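Local coordinates for protein shikimate dehydrogenase (NADP(+)) (Peptoclostridium difficile, PDB 5DZS) that probably catalyses the reversible NADPH-linked reduction of 3-dehydroshikimate to shikimate, a step of chorismate biosynthesis on the way to the aromatic amino acids, at residues 166-169 with 170-173; 214-217 with 218-221. All coordinates share one frame; numbering follows the deposited sequence.

Contact 1 of 2, residues 166-169 with 170-173; sequences DYEE and LKHI
An Asx motif opens the short turn that follows strand 163-166, an outermost strand of the parallel nucleotide-binding sheet, and brings Asp-166 and Tyr-167 against Leu-170. Asp-166 accepts through both its carboxylate and its backbone carbonyl. Its OD1 accepts from the backbone N of Glu-169 at 2.9 Å, in a nearly straight bond (168°) that meets the oxygen almost along its C-O axis, while a weak bond from Glu-168 N reaches the same oxygen. Its backbone O takes the N-H of Leu-170 at 3.1 Å, in the carbonyl plane. One residue thus engages three successive amides, 168 to 170, at the start of the turn. Next, Lys-171 N donates to Glu-168 O at 3.2 Å, from above the carbonyl plane, an i to i+3 bond, where that of Leu-170 to Asp-166 is i to i+4.

Toward the sheet the packing is mainly that of Leu-170 and Tyr-167. Leu-170, with CG anti to its backbone N, sends CD2 to within 4.3 Å of Tyr-167 CD2, obliquely to the ring. Leu-170 also packs on Val-122 and Leu-124 of strand 120-124, and the phenol ring has a cation-pi partner in Arg-150.

Glu-169 OE2 forms a salt bridge with Lys-152, in the loop after strand 144-149. On the outer side Glu-168 and Lys-171 run alongside, pointing the same way. The glutamate chain bends at chi2 (-60°) while the lysine stays extended, which brings the two charged ends level: Lys-171 NZ meets Glu-168 OE1 on its syn side at 3.1 Å, 24° out of the carboxylate plane.

Contact 2 of 2, residues 214-217 with 218-221; sequences GETE and FLRI
Thr-216 is the N-cap of helix 217-224, the helix that follows strand 205-208 in the Rossmann-type nucleotide-binding domain, and its hydroxyl meets the first turn at Leu-219. Among the hydrogen bonds, the capping bond runs from Leu-219 N to Thr-216 OG1 at 3.2 Å and is close to straight (165°). OG1 stands between the backbone N and the carbonyl carbon (chi1 64°), which turns it back over the helix start. The same hydroxyl is hydrogen-bonded to Asp-208 OD2, so the cap ties the helix to the end of strand 205-208. Two backbone bonds carry the turn onward: Arg-220 N to Thr-216 O at 2.8 Å and Ile-221 N to Glu-217 O at 2.7 Å.

The charged contact lies on the outer side. Glu-217 OE1 sits over one face of the Arg-220 guanidinium, centred above it, and the carboxylate and guanidinium planes are 85° apart. This is a salt bridge by charge alone: OE1 is 3.3 Å from Arg-220 NH2, yet no N-H is aimed at it. The edge of the guanidinium turns to the loop instead, where NH1 gives a weak hydrogen bond to Glu-215 O at 3.5 Å.

Carbon contacts are few: Ile-221 CD1 lies 3.8 Å from Glu-217 CG, and Leu-219 CG lies beside the capping hydroxyl, 3.4 Å from Thr-216 OG1. Phe-218 leads away from the loop toward Ile-178 and Leu-206 in the sheet.

Chemically, the threonine hydroxyl has two defined polar partners and is held in direction, whereas the Glu-217 and Arg-220 pair rests on electrostatics without a directed bond and probably fixes the guanidinium less strictly.

In the fold
Both contacts are local turns attached to the same parallel six-stranded sheet, at different strands: residues 166-173 follow outermost strand 163-166, whereas residues 214-221 come after strand 205-208 and run into helix 217-224. Their centres are about 21 Å apart and they do not touch, although Tyr-167 and Leu-170 of contact 1 and Phe-218 of contact 2 all pack on Val-195. Contact 1 is a surface contact away from the annotated sites, whereas contact 2 is partly buried and nearer to Gly-232 and Tyr-211, predicted to bind NADP(+) and shikimate respectively. An aspartate carboxylate organises the first turn, a threonine hydroxyl the second. Their glutamate salt bridges differ too: hydrogen-bonded to lysine in one, with one carboxylate oxygen over the arginine face in the other.

Contact 1 of 2, residues 166-169 with 170-173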
loop_
_atom_site.group_PDB
_atom_site.type_symbol
_atom_site.label_atom_id
_atom_site.label_comp_id
_atom_site.label_asym_id
_atom_site.label_seq_id
_atom_site.Cartn_x
_atom_site.Cartn_y
_atom_site.Cartn_z
ATOM N N ASP B 166 30.840 16.206 14.106
ATOM C CA ASP B 166 31.185 15.226 15.135
ATOM C C ASP B 166 30.695 15.784 16.469
ATOM O O ASP B 166 30.240 16.926 16.536
ATOM C CB ASP B 166 32.677 14.848 15.143
ATOM C CG ASP B 166 33.588 15.998 15.511
ATOM O OD1 ASP B 166 33.146 16.972 16.155
ATOM O OD2 ASP B 166 34.781 15.905 15.165
ATOM N N TYR B 167 30.782 14.981 17.520
ATOM C CA TYR B 167 30.255 15.371 18.831
ATOM C C TYR B 167 31.029 16.526 19.491
ATOM O O TYR B 167 30.528 17.164 20.425
ATOM C CB TYR B 167 30.140 14.138 19.743
ATOM C CG TYR B 167 28.983 13.220 19.369
ATOM C CD1 TYR B 167 29.027 12.431 18.222
ATOM C CD2 TYR B 167 27.845 13.144 20.166
ATOM C CE1 TYR B 167 27.969 11.592 17.880
ATOM C CE2 TYR B 167 26.784 12.314 19.829
ATOM C CZ TYR B 167 26.851 11.539 18.688
ATOM O OH TYR B 167 25.794 10.702 18.354
ATOM N N GLU B 168 32.232 16.800 18.988
ATOM C CA GLU B 168 33.039 17.908 19.481
ATOM C C GLU B 168 32.467 19.215 18.956
ATOM O O GLU B 168 32.267 20.161 19.718
ATOM C CB GLU B 168 34.497 17.745 19.051
ATOM C CG GLU B 168 35.140 16.496 19.622
ATOM C CD GLU B 168 35.134 16.497 21.142
ATOM O OE1 GLU B 168 35.368 17.577 21.742
ATOM O OE2 GLU B 168 34.906 15.413 21.730
ATOM N N GLU B 169 32.188 19.253 17.651
ATOM C CA GLU B 169 31.594 20.433 17.024
ATOM C C GLU B 169 30.208 20.691 17.569
ATOM O O GLU B 169 29.758 21.823 17.625
ATOM C CB GLU B 169 31.478 20.259 15.516
ATOM C CG GLU B 169 32.790 20.051 14.782
ATOM C CD GLU B 169 32.557 19.806 13.311
ATOM O OE1 GLU B 169 32.419 20.789 12.548
ATOM O OE2 GLU B 169 32.525 18.625 12.917
ATOM N N LEU B 170 29.512 19.623 17.940
ATOM C CA LEU B 170 28.161 19.748 18.468
ATOM C C LEU B 170 28.100 20.585 19.738
ATOM O O LEU B 170 27.065 21.174 20.040
ATOM C CB LEU B 170 27.584 18.357 18.745
ATOM C CG LEU B 170 26.175 18.304 19.334
ATOM C CD1 LEU B 170 25.159 19.008 18.444
ATOM C CD2 LEU B 170 25.769 16.855 19.545
ATOM N N LYS B 171 29.217 20.645 20.467
ATOM C CA LYS B 171 29.286 21.403 21.709
ATOM C C LYS B 171 28.960 22.881 21.505
ATOM O O LYS B 171 28.474 23.537 22.427
ATOM C CB LYS B 171 30.681 21.293 22.337
ATOM C CG LYS B 171 31.101 19.901 22.778
ATOM C CD LYS B 171 32.477 19.946 23.441
ATOM C CE LYS B 171 32.935 18.557 23.855
ATOM N NZ LYS B 171 34.303 18.558 24.439
ATOM N N HIS B 172 29.216 23.392 20.300
ATOM C CA HIS B 172 28.982 24.809 19.990
ATOM C C HIS B 172 27.742 25.074 19.132
ATOM O O HIS B 172 27.574 26.180 18.623
ATOM C CB HIS B 172 30.213 25.394 19.284
ATOM C CG HIS B 172 31.507 25.000 19.919
ATOM N ND1 HIS B 172 31.958 25.554 21.098
ATOM C CD2 HIS B 172 32.448 24.104 19.538
ATOM C CE1 HIS B 172 33.118 25.010 21.420
ATOM N NE2 HIS B 172 33.439 24.129 20.489
ATOM N N ILE B 173 26.880 24.074 18.955
ATOM C CA ILE B 173 25.662 24.272 18.163
ATOM C C ILE B 173 24.454 24.492 19.065
ATOM O O ILE B 173 24.225 23.744 20.024
ATOM C CB ILE B 173 25.367 23.090 17.199
ATOM C CG1 ILE B 173 26.223 23.183 15.935
ATOM C CG2 ILE B 173 23.928 23.149 16.697
ATOM C CD1 ILE B 173 27.708 23.162 16.175
#

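Contact 2 of 2, residues 214-217 with 218-221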
loop_
_atom_site.group_PDB
_atom_site.type_symbol
_atom_site.label_atom_id
_atom_site.label_comp_id
_atom_site.label_asym_id
_atom_site.label_seq_id
_atom_site.Cartn_x
_atom_site.Cartn_y
_atom_site.Cartn_z
ATOM N N GLY B 214 11.306 2.392 31.548
ATOM C CA GLY B 214 12.023 3.104 32.623
ATOM C C GLY B 214 12.527 4.509 32.306
ATOM O O GLY B 214 13.152 5.154 33.159
ATOM N N GLU B 215 12.267 4.974 31.084
ATOM C CA GLU B 215 12.667 6.310 30.621
ATOM C C GLU B 215 14.175 6.450 30.408
ATOM O O GLU B 215 14.980 6.138 31.288
ATOM C CB GLU B 215 12.171 7.411 31.564
ATOM C CG GLU B 215 12.388 8.807 30.999
ATOM C CD GLU B 215 11.716 9.878 31.822
ATOM O OE1 GLU B 215 11.650 9.727 33.060
ATOM O OE2 GLU B 215 11.263 10.878 31.227
ATOM N N THR B 216 14.544 6.953 29.233
ATOM C CA THR B 216 15.946 7.133 28.880
ATOM C C THR B 216 16.589 8.294 29.638
ATOM O O THR B 216 15.917 9.258 30.020
ATOM C CB THR B 216 16.098 7.417 27.376
ATOM O OG1 THR B 216 15.454 8.659 27.065
ATOM C CG2 THR B 216 15.495 6.294 26.553
ATOM N N GLU B 217 17.899 8.206 29.846
ATOM C CA GLU B 217 18.630 9.264 30.522
ATOM C C GLU B 217 18.540 10.550 29.697
ATOM O O GLU B 217 18.436 11.644 30.242
ATOM C CB GLU B 217 20.091 8.854 30.724
ATOM C CG GLU B 217 20.943 9.862 31.480
ATOM C CD GLU B 217 20.518 10.064 32.929
ATOM O OE1 GLU B 217 19.606 9.358 33.395
ATOM O OE2 GLU B 217 21.110 10.926 33.613
ATOM N N PHE B 218 18.579 10.395 28.378
ATOM C CA PHE B 218 18.472 11.516 27.439
ATOM C C PHE B 218 17.228 12.349 27.757
ATOM O O PHE B 218 17.324 13.555 27.983
ATOM C CB PHE B 218 18.450 10.942 26.015
ATOM C CG PHE B 218 18.272 11.955 24.910
ATOM C CD1 PHE B 218 19.253 12.877 24.619
ATOM C CD2 PHE B 218 17.162 11.883 24.070
ATOM C CE1 PHE B 218 19.098 13.779 23.575
ATOM C CE2 PHE B 218 17.007 12.771 23.015
ATOM C CZ PHE B 218 17.973 13.725 22.770
ATOM N N LEU B 219 16.063 11.699 27.797
ATOM C CA LEU B 219 14.812 12.411 28.102
ATOM C C LEU B 219 14.694 12.766 29.575
ATOM O O LEU B 219 14.066 13.762 29.928
ATOM C CB LEU B 219 13.590 11.597 27.665
ATOM C CG LEU B 219 13.509 11.306 26.168
ATOM C CD1 LEU B 219 12.184 10.628 25.837
ATOM C CD2 LEU B 219 13.687 12.587 25.366
ATOM N N ARG B 220 15.294 11.946 30.428
ATOM C CA ARG B 220 15.270 12.204 31.853
ATOM C C ARG B 220 16.060 13.488 32.124
ATOM O O ARG B 220 15.636 14.313 32.930
ATOM C CB ARG B 220 15.774 10.976 32.619
ATOM C CG ARG B 220 15.864 11.114 34.132
ATOM C CD ARG B 220 15.543 9.787 34.830
ATOM N NE ARG B 220 16.026 8.603 34.104
ATOM C CZ ARG B 220 17.009 7.792 34.501
ATOM N NH1 ARG B 220 17.348 6.751 33.745
ATOM N NH2 ARG B 220 17.665 8.009 35.641
ATOM N N ILE B 221 17.168 13.687 31.407
ATOM C CA ILE B 221 17.955 14.927 31.543
ATOM C C ILE B 221 17.172 16.116 30.971
ATOM O O ILE B 221 17.216 17.216 31.518
ATOM C CB ILE B 221 19.334 14.837 30.839
ATOM C CG1 ILE B 221 20.241 13.830 31.557
ATOM C CG2 ILE B 221 20.034 16.202 30.829
ATOM C CD1 ILE B 221 21.517 13.507 30.804
#